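Local atomic coordinates of aromatic amino acid aminotransferase I (Candida albicans WO-1, PDB entry 6HNU), a protein that probably transfers the amino group of aromatic L-amino acids to 2-oxoglutarate, using pyridoxal 5'-phosphate as cofactor. Residues Gly69-Pro74 with Arg360-His365; Arg367-Asp372 with Val469-Leu474. One frame throughout, in Å; residues are numbered along the deposited sequence.

Interaction 1 (Gly69-Pro74 with Arg360-His365); sequences GGIGAP and RAEYTH
Gly70 and Glu362 have the nearest CA atoms of the two segments, 7.9 Å apart. Gly70 opens a type I beta turn that ends at Ala73, closed by the bond from Ala73 N to Gly70 O. Residues 360-365 are a piece of helix, so the turn meets a helix flank. Gly70 has a positive phi of 90°, and its CA lies 4.1 Å from Glu362 OE2. Glu362 reaches toward the turn, and two waters complete the link. The glutamate chain bends at chi2 (-67°), and its CG lies 3.9 Å from Ile71 CG1. The isoleucine and glutamate chains overlap alongside, pointing opposite ways. Water 1 accepts from Ile71 N and donates to Glu362 OE2 at 2.6 Å. Water 2 accepts from Gly72 N at 2.9 Å, and its bond to the same OE2 is weak. Through the two waters, OE2 is linked to two successive backbone N-H groups, one of them weakly. Ile71 packs on Trp355 and Leu359 of helix 334-377, and on Tyr52 of the second subunit. This is a beta turn linked through water to a helix side chain. It joins the loop between strands 57-62 and 81-86 to helix 334-377 beside the second subunit.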
ATOM      1  N   GLY B  69     -13.992   1.491  32.308  1.00 30.13           N
ATOM      2  CA  GLY B  69     -13.677   0.081  32.607  1.00 30.40           C
ATOM      3  C   GLY B  69     -12.255  -0.288  32.207  1.00 28.87           C
ATOM      4  O   GLY B  69     -11.866  -1.437  32.465  1.00 27.79           O
ATOM      5  N   GLY B  70     -11.485   0.649  31.635  1.00 24.43           N
ATOM      6  CA  GLY B  70     -10.185   0.344  31.016  1.00 27.16           C
ATOM      7  C   GLY B  70     -10.367   0.018  29.545  1.00 24.94           C
ATOM      8  O   GLY B  70     -11.448  -0.470  29.166  1.00 25.04           O
ATOM      9  N   ILE B  71      -9.371   0.328  28.707  1.00 26.88           N
ATOM     10  CA  ILE B  71      -9.575   0.310  27.227  1.00 26.14           C
ATOM     11  C   ILE B  71      -9.720  -1.134  26.745  1.00 27.22           C
ATOM     12  O   ILE B  71     -10.300  -1.337  25.663  1.00 29.60           O
ATOM     13  CB  ILE B  71      -8.475   1.082  26.479  1.00 24.42           C
ATOM     14  CG1 ILE B  71      -7.091   0.461  26.656  1.00 24.47           C
ATOM     15  CG2 ILE B  71      -8.510   2.553  26.888  1.00 24.73           C
ATOM     16  CD1 ILE B  71      -6.048   0.961  25.668  1.00 24.82           C
ATOM     17  N   GLY B  72      -9.258  -2.086  27.551  1.00 27.64           N
ATOM     18  CA  GLY B  72      -9.383  -3.524  27.302  1.00 26.73           C
ATOM     19  C   GLY B  72     -10.683  -4.114  27.832  1.00 28.48           C
ATOM     20  O   GLY B  72     -10.869  -5.341  27.670  1.00 28.08           O
ATOM     21  N   ALA B  73     -11.588  -3.312  28.400  1.00 25.31           N
ATOM     22  CA  ALA B  73     -12.863  -3.834  28.932  1.00 26.61           C
ATOM     23  C   ALA B  73     -13.660  -4.500  27.812  1.00 26.73           C
ATOM     24  O   ALA B  73     -13.682  -4.021  26.681  1.00 25.38           O
ATOM     25  CB  ALA B  73     -13.663  -2.735  29.594  1.00 26.82           C
ATOM     26  N   PRO B  74     -14.410  -5.587  28.098  1.00 28.53           N
ATOM     27  CA  PRO B  74     -15.292  -6.188  27.099  1.00 31.06           C
ATOM     28  C   PRO B  74     -16.173  -5.124  26.419  1.00 29.72           C
ATOM     29  O   PRO B  74     -16.703  -4.237  27.079  1.00 29.45           O
ATOM     30  CB  PRO B  74     -16.140  -7.199  27.910  1.00 31.76           C
ATOM     31  CG  PRO B  74     -15.266  -7.532  29.102  1.00 31.26           C
ATOM     32  CD  PRO B  74     -14.534  -6.242  29.417  1.00 30.71           C
ATOM     33  N   ARG B 360      -2.001   5.150  27.815  1.00 18.58           N
ATOM     34  CA  ARG B 360      -0.944   5.594  28.759  1.00 18.68           C
ATOM     35  C   ARG B 360      -1.024   4.814  30.083  1.00 21.86           C
ATOM     36  O   ARG B 360       0.002   4.262  30.489  1.00 19.79           O
ATOM     37  CB  ARG B 360      -1.042   7.099  28.974  1.00 19.76           C
ATOM     38  CG  ARG B 360      -0.039   7.649  29.981  1.00 18.60           C
ATOM     39  CD  ARG B 360      -0.257   9.130  30.166  1.00 20.97           C
ATOM     40  NE  ARG B 360       0.746   9.805  30.975  1.00 21.05           N
ATOM     41  CZ  ARG B 360       1.855  10.355  30.496  1.00 21.48           C
ATOM     42  NH1 ARG B 360       2.131  10.290  29.203  1.00 20.64           N
ATOM     43  NH2 ARG B 360       2.694  10.940  31.322  1.00 22.77           N
ATOM     44  N   ALA B 361      -2.186   4.780  30.744  1.00 20.08           N
ATOM     45  CA  ALA B 361      -2.368   4.079  32.042  1.00 21.66           C
ATOM     46  C   ALA B 361      -1.993   2.594  31.890  1.00 22.74           C
ATOM     47  O   ALA B 361      -1.185   2.074  32.726  1.00 24.55           O
ATOM     48  CB  ALA B 361      -3.788   4.244  32.544  1.00 23.00           C
ATOM     49  N   GLU B 362      -2.506   1.914  30.871  1.00 21.00           N
ATOM     50  CA  GLU B 362      -2.252   0.455  30.686  1.00 21.52           C
ATOM     51  C   GLU B 362      -0.760   0.182  30.477  1.00 22.19           C
ATOM     52  O   GLU B 362      -0.244  -0.760  31.130  1.00 22.04           O
ATOM     53  CB  GLU B 362      -2.956  -0.115  29.458  1.00 23.64           C
ATOM     54  CG  GLU B 362      -4.453  -0.009  29.507  1.00 26.65           C
ATOM     55  CD  GLU B 362      -5.078  -0.866  30.585  1.00 29.77           C
ATOM     56  OE1 GLU B 362      -4.506  -1.940  30.885  1.00 34.23           O
ATOM     57  OE2 GLU B 362      -6.141  -0.463  31.090  1.00 33.68           O
ATOM     58  N   TYR B 363      -0.097   0.902  29.563  1.00 19.32           N
ATOM     59  CA  TYR B 363       1.365   0.740  29.303  1.00 19.90           C
ATOM     60  C   TYR B 363       2.179   1.103  30.547  1.00 20.40           C
ATOM     61  O   TYR B 363       3.134   0.331  30.829  1.00 19.68           O
ATOM     62  CB  TYR B 363       1.823   1.504  28.056  1.00 18.46           C
ATOM     63  CG  TYR B 363       1.612   0.670  26.819  1.00 19.06           C
ATOM     64  CD1 TYR B 363       0.360   0.509  26.279  1.00 18.94           C
ATOM     65  CD2 TYR B 363       2.653  -0.044  26.250  1.00 19.99           C
ATOM     66  CE1 TYR B 363       0.133  -0.284  25.175  1.00 20.77           C
ATOM     67  CE2 TYR B 363       2.448  -0.849  25.145  1.00 21.54           C
ATOM     68  CZ  TYR B 363       1.193  -0.951  24.585  1.00 19.95           C
ATOM     69  OH  TYR B 363       0.932  -1.753  23.521  1.00 21.14           O
ATOM     70  N   THR B 364       1.861   2.186  31.257  1.00 18.69           N
ATOM     71  CA  THR B 364       2.545   2.569  32.531  1.00 21.55           C
ATOM     72  C   THR B 364       2.592   1.368  33.477  1.00 22.18           C
ATOM     73  O   THR B 364       3.695   1.050  33.988  1.00 22.44           O
ATOM     74  CB  THR B 364       1.863   3.772  33.192  1.00 21.52           C
ATOM     75  OG1 THR B 364       2.067   4.914  32.354  1.00 20.48           O
ATOM     76  CG2 THR B 364       2.406   4.032  34.577  1.00 21.11           C
ATOM     77  N   HIS B 365       1.480   0.663  33.622  1.00 22.40           N
ATOM     78  CA  HIS B 365       1.396  -0.483  34.571  1.00 26.10           C
ATOM     79  C   HIS B 365       2.274  -1.635  34.068  1.00 26.90           C
ATOM     80  O   HIS B 365       3.040  -2.199  34.907  1.00 28.48           O
ATOM     81  CB  HIS B 365      -0.048  -0.900  34.838  1.00 26.74           C
ATOM     82  CG  HIS B 365      -0.121  -2.070  35.764  1.00 27.20           C
ATOM     83  ND1 HIS B 365       0.435  -2.030  37.029  1.00 27.99           N
ATOM     84  CD2 HIS B 365      -0.638  -3.304  35.605  1.00 27.78           C
ATOM     85  CE1 HIS B 365       0.275  -3.206  37.603  1.00 28.34           C
ATOM     86  NE2 HIS B 365      -0.374  -4.004  36.751  1.00 29.56           N
TER
HETATM   87  O   HOH W   1      -7.251   1.711  30.351  1.00 26.79           O
HETATM   88  O   HOH W   2      -7.965  -2.442  30.172  1.00 29.53           O

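Interaction 2 (Arg367-Asp372 with Val469-Leu474); sequences RDVAID and VPLDQL
Leu474 reaches across to Ala370 and makes the tight part of this contact. Its CD2 methyl does the touching. It sits 3.7 Å from Ala370 CB and equally near Ala370 CA, so it rests against the helix backbone itself. The small alanine lets the two chains come close here: Ala370 CA and Leu474 CA are 6.8 Å apart. The leucine CG is anti to the backbone N (chi1 174°), which carries the branch across to helix 334-377.

The Val369 end is looser. Val369 CG1 lies 4.1 Å from Leu474 CD2, and the valine and leucine side chains cross obliquely. The same CG1 stands 3.9 Å from Leu471 O and 4.2 Å from Leu471 CB. Val369 and Leu471 are both partly exposed, whereas Ala370 and Leu474 are buried. Further out, the CB of the exposed Asp472 points away from 367-372, and Gln473 NE2 gives Asp472 OD2 a weak bond.

Polar groups of 367-372 pair among themselves and with other parts of the chain. Arg367 forms a salt bridge with Asp368: its NE and NH1 both grip Asp368 OD1, each at 2.8 Å, from one face of the carboxylate. Arg367 also bonds the carbonyls of Glu255 and Pro388, so its guanidinium is held on several sides.

Pro470 is the N-cap of helix 471-489. The contact therefore sets the first turn of that C-terminal helix against the late part of helix 334-377. Leu471 continues the packing onto Lys366 of the long helix, while Leu474 also touches Leu43 of the second subunit. Strand 459-465 precedes the C-terminal helix in the chain, and strand 383-384 follows the long one; both belong to the same antiparallel sheet.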
ATOM      1  N   ARG B 367       4.923  -1.555  32.131  1.00 20.86           N
ATOM      2  CA  ARG B 367       6.318  -1.102  32.323  1.00 21.77           C
ATOM      3  C   ARG B 367       6.735  -1.256  33.804  1.00 26.47           C
ATOM      4  O   ARG B 367       7.879  -1.744  34.068  1.00 22.49           O
ATOM      5  CB  ARG B 367       6.453   0.336  31.839  1.00 20.56           C
ATOM      6  CG  ARG B 367       7.855   0.905  31.965  1.00 21.59           C
ATOM      7  CD  ARG B 367       8.311   1.332  33.350  1.00 21.63           C
ATOM      8  NE  ARG B 367       7.276   2.049  34.107  1.00 20.85           N
ATOM      9  CZ  ARG B 367       6.973   3.329  33.954  1.00 21.87           C
ATOM     10  NH1 ARG B 367       6.039   3.895  34.719  1.00 22.10           N
ATOM     11  NH2 ARG B 367       7.624   4.059  33.067  1.00 21.35           N
ATOM     12  N   ASP B 368       5.867  -0.872  34.753  1.00 24.81           N
ATOM     13  CA  ASP B 368       6.213  -0.954  36.199  1.00 25.25           C
ATOM     14  C   ASP B 368       6.454  -2.417  36.560  1.00 24.97           C
ATOM     15  O   ASP B 368       7.440  -2.693  37.270  1.00 29.27           O
ATOM     16  CB  ASP B 368       5.096  -0.393  37.074  1.00 26.61           C
ATOM     17  CG  ASP B 368       4.892   1.093  36.917  1.00 24.94           C
ATOM     18  OD1 ASP B 368       5.863   1.793  36.517  1.00 21.64           O
ATOM     19  OD2 ASP B 368       3.757   1.533  37.214  1.00 26.89           O
ATOM     20  N   VAL B 369       5.617  -3.322  36.064  1.00 25.13           N
ATOM     21  CA  VAL B 369       5.677  -4.767  36.402  1.00 25.90           C
ATOM     22  C   VAL B 369       6.955  -5.363  35.800  1.00 28.13           C
ATOM     23  O   VAL B 369       7.675  -6.128  36.506  1.00 24.60           O
ATOM     24  CB  VAL B 369       4.394  -5.479  35.945  1.00 25.89           C
ATOM     25  CG1 VAL B 369       4.543  -6.997  35.884  1.00 28.10           C
ATOM     26  CG2 VAL B 369       3.237  -5.073  36.850  1.00 28.39           C
ATOM     27  N   ALA B 370       7.246  -5.023  34.544  1.00 26.34           N
ATOM     28  CA  ALA B 370       8.474  -5.448  33.837  1.00 25.33           C
ATOM     29  C   ALA B 370       9.708  -5.015  34.620  1.00 23.72           C
ATOM     30  O   ALA B 370      10.540  -5.888  34.903  1.00 27.30           O
ATOM     31  CB  ALA B 370       8.499  -4.892  32.437  1.00 25.99           C
ATOM     32  N   ILE B 371       9.837  -3.736  34.932  1.00 23.61           N
ATOM     33  CA  ILE B 371      11.067  -3.147  35.512  1.00 26.08           C
ATOM     34  C   ILE B 371      11.214  -3.570  36.981  1.00 29.43           C
ATOM     35  O   ILE B 371      12.369  -3.805  37.422  1.00 27.58           O
ATOM     36  CB  ILE B 371      11.067  -1.631  35.343  1.00 26.78           C
ATOM     37  CG1 ILE B 371      11.007  -1.254  33.857  1.00 25.42           C
ATOM     38  CG2 ILE B 371      12.262  -1.005  36.051  1.00 27.46           C
ATOM     39  CD1 ILE B 371      12.097  -1.884  32.991  1.00 26.12           C
ATOM     40  N   ASP B 372      10.117  -3.643  37.727  1.00 28.86           N
ATOM     41  CA  ASP B 372      10.134  -4.267  39.083  1.00 29.05           C
ATOM     42  C   ASP B 372      10.709  -5.692  38.983  1.00 30.33           C
ATOM     43  O   ASP B 372      11.506  -6.080  39.855  1.00 31.27           O
ATOM     44  CB  ASP B 372       8.725  -4.312  39.680  1.00 26.08           C
ATOM     45  CG  ASP B 372       8.189  -2.981  40.159  1.00 24.24           C
ATOM     46  OD1 ASP B 372       8.949  -2.000  40.166  1.00 26.94           O
ATOM     47  OD2 ASP B 372       6.996  -2.947  40.524  1.00 27.55           O
ATOM     48  N   VAL B 469       2.481 -10.364  26.166  1.00 34.38           N
ATOM     49  CA  VAL B 469       1.943 -11.491  26.994  1.00 35.82           C
ATOM     50  C   VAL B 469       1.295 -10.925  28.255  1.00 30.91           C
ATOM     51  O   VAL B 469       1.643  -9.843  28.738  1.00 32.09           O
ATOM     52  CB  VAL B 469       3.012 -12.547  27.384  1.00 34.51           C
ATOM     53  CG1 VAL B 469       3.640 -13.258  26.189  1.00 36.70           C
ATOM     54  CG2 VAL B 469       4.079 -11.956  28.272  1.00 31.64           C
ATOM     55  N   PRO B 470       0.361 -11.692  28.852  1.00 31.74           N
ATOM     56  CA  PRO B 470      -0.181 -11.373  30.177  1.00 33.70           C
ATOM     57  C   PRO B 470       0.928 -11.119  31.203  1.00 34.82           C
ATOM     58  O   PRO B 470       1.978 -11.727  31.055  1.00 41.36           O
ATOM     59  CB  PRO B 470      -0.968 -12.649  30.527  1.00 36.14           C
ATOM     60  CG  PRO B 470      -1.400 -13.197  29.180  1.00 35.68           C
ATOM     61  CD  PRO B 470      -0.214 -12.919  28.275  1.00 33.99           C
ATOM     62  N   LEU B 471       0.683 -10.272  32.211  1.00 32.35           N
ATOM     63  CA  LEU B 471       1.740  -9.676  33.068  1.00 34.75           C
ATOM     64  C   LEU B 471       2.311 -10.714  34.039  1.00 39.27           C
ATOM     65  O   LEU B 471       3.442 -10.508  34.522  1.00 39.21           O
ATOM     66  CB  LEU B 471       1.181  -8.460  33.800  1.00 36.06           C
ATOM     67  CG  LEU B 471       0.967  -7.238  32.908  1.00 35.95           C
ATOM     68  CD1 LEU B 471       0.431  -6.055  33.705  1.00 37.66           C
ATOM     69  CD2 LEU B 471       2.254  -6.856  32.179  1.00 34.98           C
ATOM     70  N   ASP B 472       1.572 -11.786  34.302  1.00 42.20           N
ATOM     71  CA  ASP B 472       2.035 -12.893  35.177  1.00 44.25           C
ATOM     72  C   ASP B 472       3.098 -13.686  34.405  1.00 41.13           C
ATOM     73  O   ASP B 472       4.097 -14.053  35.025  1.00 36.51           O
ATOM     74  CB  ASP B 472       0.868 -13.769  35.640  1.00 45.58           C
ATOM     75  CG  ASP B 472       0.117 -14.434  34.502  1.00 46.28           C
ATOM     76  OD1 ASP B 472      -0.008 -13.798  33.438  1.00 54.64           O
ATOM     77  OD2 ASP B 472      -0.338 -15.572  34.686  1.00 52.60           O
ATOM     78  N   GLN B 473       2.861 -13.956  33.113  1.00 43.09           N
ATOM     79  CA  GLN B 473       3.806 -14.685  32.222  1.00 42.77           C
ATOM     80  C   GLN B 473       5.044 -13.810  31.992  1.00 44.45           C
ATOM     81  O   GLN B 473       6.147 -14.386  31.862  1.00 47.26           O
ATOM     82  CB  GLN B 473       3.129 -15.125  30.926  1.00 46.32           C
ATOM     83  CG  GLN B 473       2.045 -16.169  31.141  1.00 50.10           C
ATOM     84  CD  GLN B 473       2.444 -17.201  32.173  1.00 56.73           C
ATOM     85  OE1 GLN B 473       3.512 -17.810  32.089  1.00 54.21           O
ATOM     86  NE2 GLN B 473       1.588 -17.409  33.166  1.00 58.26           N
ATOM     87  N   LEU B 474       4.885 -12.483  32.001  1.00 36.99           N
ATOM     88  CA  LEU B 474       6.019 -11.534  31.955  1.00 36.05           C
ATOM     89  C   LEU B 474       6.938 -11.795  33.156  1.00 37.37           C
ATOM     90  O   LEU B 474       8.177 -11.898  32.956  1.00 30.92           O
ATOM     91  CB  LEU B 474       5.512 -10.092  31.969  1.00 35.14           C
ATOM     92  CG  LEU B 474       6.610  -9.037  32.060  1.00 32.88           C
ATOM     93  CD1 LEU B 474       7.549  -9.157  30.868  1.00 36.24           C
ATOM     94  CD2 LEU B 474       6.023  -7.640  32.122  1.00 32.97           C
TER

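Both interactions use helix 334-377, at neighbouring places along it, and their centres are about 14 Å apart. They meet directly where His365 CD2 packs on Leu471 CD1 at 3.5 Å. Each is partly buried and each touches the second subunit. Their chemistry differs. Interaction 1 joins a loop to the helix, covers the smaller area and relies on water bridges to a carboxylate beside one apolar touch. Interaction 2 joins two helices and is made by apolar side chains, with one methyl near a backbone carbonyl and a buried alanine and leucine at its tight end. Both lie away from the annotated cofactor and phenylalanine sites.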